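Local coordinates for protein transcriptional regulator PA3341 (Pseudomonas aeruginosa, PDB 2FBH) that probably binds DNA as a transcription regulator of the MarR family, and also binds zinc ions, at residues L41-L46 against D103-D108. Residues are numbered along the deposited sequence; the frame is centred on the assembly and turned at random.
Sequences LVLLHL and DVLIAD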
ATOM      1  N   LEU A  41      -9.612   8.622   2.196  0.50 22.27           N
ATOM      2  CA  LEU A  41      -8.253   8.663   2.773  0.50 24.09           C
ATOM      3  C   LEU A  41      -7.607  10.068   2.683  0.50 23.79           C
ATOM      4  O   LEU A  41      -6.829  10.456   3.528  0.50 23.70           O
ATOM      5  CB  LEU A  41      -7.393   7.616   2.079  0.50 24.70           C
ATOM      6  CG  LEU A  41      -6.195   6.957   2.766  0.50 25.94           C
ATOM      7  CD1 LEU A  41      -4.926   7.652   2.357  0.50 26.47           C
ATOM      8  CD2 LEU A  41      -6.328   6.925   4.295  0.50 26.55           C
ATOM      9  N   VAL A  42      -7.977  10.817   1.647  1.00 23.81           N
ATOM     10  CA  VAL A  42      -7.718  12.243   1.574  1.00 22.71           C
ATOM     11  C   VAL A  42      -8.449  12.993   2.705  1.00 22.28           C
ATOM     12  O   VAL A  42      -7.804  13.736   3.421  1.00 22.77           O
ATOM     13  CB  VAL A  42      -8.066  12.790   0.139  1.00 23.81           C
ATOM     14  CG1 VAL A  42      -7.956  14.309   0.102  1.00 22.65           C
ATOM     15  CG2 VAL A  42      -7.097  12.145  -0.935  1.00 24.31           C
ATOM     16  N   LEU A  43      -9.783  12.776   2.878  1.00 21.32           N
ATOM     17  CA  LEU A  43     -10.579  13.332   3.959  1.00 22.95           C
ATOM     18  C   LEU A  43      -9.983  12.989   5.301  1.00 23.81           C
ATOM     19  O   LEU A  43      -9.840  13.834   6.172  1.00 22.04           O
ATOM     20  CB  LEU A  43     -11.986  12.752   3.918  1.00 23.18           C
ATOM     21  CG  LEU A  43     -12.844  13.310   2.783  1.00 21.28           C
ATOM     22  CD1 LEU A  43     -14.277  12.795   2.962  1.00 20.22           C
ATOM     23  CD2 LEU A  43     -12.871  14.941   2.776  1.00 21.22           C
ATOM     24  N   LEU A  44      -9.580  11.724   5.444  1.00 23.64           N
ATOM     25  CA  LEU A  44      -9.091  11.307   6.763  1.00 24.66           C
ATOM     26  C   LEU A  44      -7.826  12.091   7.062  1.00 24.73           C
ATOM     27  O   LEU A  44      -7.687  12.612   8.162  1.00 25.69           O
ATOM     28  CB  LEU A  44      -8.796   9.829   6.748  1.00 24.60           C
ATOM     29  CG  LEU A  44      -9.302   9.050   7.911  1.00 28.71           C
ATOM     30  CD1 LEU A  44      -8.473   7.784   7.977  1.00 26.92           C
ATOM     31  CD2 LEU A  44      -9.345   9.864   9.215  1.00 28.41           C
ATOM     32  N   HIS A  45      -6.931  12.225   6.080  1.00 24.38           N
ATOM     33  CA  HIS A  45      -5.695  12.939   6.300  1.00 26.63           C
ATOM     34  C   HIS A  45      -5.891  14.446   6.523  1.00 26.52           C
ATOM     35  O   HIS A  45      -5.201  15.069   7.343  1.00 24.71           O
ATOM     36  CB  HIS A  45      -4.737  12.638   5.179  1.00 26.90           C
ATOM     37  CG  HIS A  45      -4.147  11.248   5.267  1.00 33.89           C
ATOM     38  ND1 HIS A  45      -2.786  11.018   5.364  1.00 40.71           N
ATOM     39  CD2 HIS A  45      -4.736  10.026   5.331  1.00 35.35           C
ATOM     40  CE1 HIS A  45      -2.561   9.710   5.417  1.00 39.69           C
ATOM     41  NE2 HIS A  45      -3.727   9.087   5.400  1.00 37.41           N
ATOM     42  N   LEU A  46      -6.876  15.029   5.839  1.00 25.30           N
ATOM     43  CA  LEU A  46      -7.228  16.411   6.109  1.00 25.31           C
ATOM     44  C   LEU A  46      -7.736  16.583   7.518  1.00 24.24           C
ATOM     45  O   LEU A  46      -7.473  17.598   8.169  1.00 27.13           O
ATOM     46  CB  LEU A  46      -8.309  16.886   5.101  1.00 24.51           C
ATOM     47  CG  LEU A  46      -7.719  17.181   3.748  1.00 25.38           C
ATOM     48  CD1 LEU A  46      -8.929  17.438   2.768  1.00 27.70           C
ATOM     49  CD2 LEU A  46      -6.816  18.392   3.761  1.00 29.13           C
ATOM     50  N   ASP A 103     -18.004  18.033   8.109  1.00 30.75           N
ATOM     51  CA  ASP A 103     -17.730  17.580   9.503  1.00 29.67           C
ATOM     52  C   ASP A 103     -18.563  16.394   9.928  1.00 30.31           C
ATOM     53  O   ASP A 103     -18.006  15.529  10.633  1.00 30.41           O
ATOM     54  CB  ASP A 103     -17.748  18.706  10.569  1.00 31.58           C
ATOM     55  CG  ASP A 103     -17.263  18.205  11.991  1.00 33.67           C
ATOM     56  OD1 ASP A 103     -16.033  17.895  12.149  1.00 33.94           O
ATOM     57  OD2 ASP A 103     -18.103  18.103  12.934  1.00 35.59           O
ATOM     58  N   VAL A 104     -19.848  16.294   9.563  1.00 28.93           N
ATOM     59  CA  VAL A 104     -20.554  15.057  10.021  1.00 30.43           C
ATOM     60  C   VAL A 104     -19.945  13.858   9.328  1.00 28.29           C
ATOM     61  O   VAL A 104     -19.897  12.761   9.890  1.00 29.06           O
ATOM     62  CB  VAL A 104     -22.147  15.010   9.918  1.00 30.82           C
ATOM     63  CG1 VAL A 104     -22.819  16.014  10.860  1.00 34.75           C
ATOM     64  CG2 VAL A 104     -22.634  15.154   8.511  1.00 33.98           C
ATOM     65  N   LEU A 105     -19.408  14.093   8.132  1.00 26.02           N
ATOM     66  CA  LEU A 105     -18.780  13.033   7.401  1.00 22.32           C
ATOM     67  C   LEU A 105     -17.467  12.584   8.057  1.00 20.62           C
ATOM     68  O   LEU A 105     -17.280  11.382   8.282  1.00 20.10           O
ATOM     69  CB  LEU A 105     -18.522  13.449   5.937  1.00 23.26           C
ATOM     70  CG  LEU A 105     -17.816  12.385   5.126  1.00 23.56           C
ATOM     71  CD1 LEU A 105     -18.719  11.081   5.046  1.00 26.73           C
ATOM     72  CD2 LEU A 105     -17.571  12.989   3.733  1.00 24.09           C
ATOM     73  N   ILE A 106     -16.548  13.510   8.289  1.00 19.56           N
ATOM     74  CA  ILE A 106     -15.275  13.177   8.950  1.00 19.70           C
ATOM     75  C   ILE A 106     -15.508  12.541  10.306  1.00 18.58           C
ATOM     76  O   ILE A 106     -14.778  11.596  10.676  1.00 16.67           O
ATOM     77  CB  ILE A 106     -14.431  14.415   9.219  1.00 21.87           C
ATOM     78  CG1 ILE A 106     -14.051  15.100   7.892  1.00 24.48           C
ATOM     79  CG2 ILE A 106     -13.168  14.056  10.047  1.00 24.69           C
ATOM     80  CD1 ILE A 106     -13.323  14.277   7.058  1.00 25.93           C
ATOM     81  N   ALA A 107     -16.474  13.053  11.071  1.00 17.91           N
ATOM     82  CA  ALA A 107     -16.750  12.396  12.372  1.00 19.14           C
ATOM     83  C   ALA A 107     -17.051  10.881  12.201  1.00 19.01           C
ATOM     84  O   ALA A 107     -16.570  10.021  12.989  1.00 18.30           O
ATOM     85  CB  ALA A 107     -17.898  13.096  13.047  1.00 22.37           C
ATOM     86  N   ASP A 108     -17.895  10.547  11.216  1.00 15.67           N
ATOM     87  CA  ASP A 108     -18.211   9.180  10.945  1.00 18.39           C
ATOM     88  C   ASP A 108     -17.015   8.380  10.459  1.00 15.17           C
ATOM     89  O   ASP A 108     -16.840   7.270  10.892  1.00 15.56           O
ATOM     90  CB  ASP A 108     -19.394   9.046   9.948  1.00 19.35           C
ATOM     91  CG  ASP A 108     -20.713   9.538  10.551  1.00 28.32           C
ATOM     92  OD1 ASP A 108     -20.761   9.749  11.777  1.00 32.66           O
ATOM     93  OD2 ASP A 108     -21.691   9.759   9.795  1.00 36.84           O
TER
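The flat group that matters between Leu43 and Ile106 is the peptide linking Leu43 to Leu44: the terminal methyl of Ile106 sits over one of its faces, near the oxygen end. Ile106 CD1 lies 3.6 Å from Leu43 O and well above the peptide plane. The same methyl also rests beside the root of the leucine side chain, 3.7 Å from Leu43 CB, filling the corner between backbone and side chain. It gets there because Ile106 swings CG1 anti to its carbonyl carbon (chi1 -62°) and then bends again at chi2 (-60°), bringing CD1 nearer helix 39-48 than the start of the side chain would suggest.

Further out, Leu43 reaches past this methyl to Leu105. The two leucines cross at about a right angle and touch through one branch each, Leu43 CD1 against Leu105 CD2. At 3.4 Å, Leu43 CD1 and Leu105 CD2 are closer than carbon atoms normally pack, so the fit is tight here. Leu43 thus meets 103-108 at two places, its base at Ile106 and its tip at Leu105.

The surroundings continue the apolar theme: Leu43 also packs on Leu35, Leu76 and, further along helix 102-120, Ile109, while Leu105 touches Leu33 and Leu81. In the winged-helix fold of the MarR family, the contact joins helix 39-48 to the helix that follows the two-stranded wing. Farther round helix 39-48, His45 binds zinc together with His49, and its ND1 is hydrogen-bonded to Ser61 OG.

No hydrogen bond or charge pair crosses between 41-46 and 103-108. Cohesion here therefore comes from dispersion and the exclusion of water, forces without strict directionality, and the fit rests on how the aliphatic surfaces match, Ile109 contributing to the same interface.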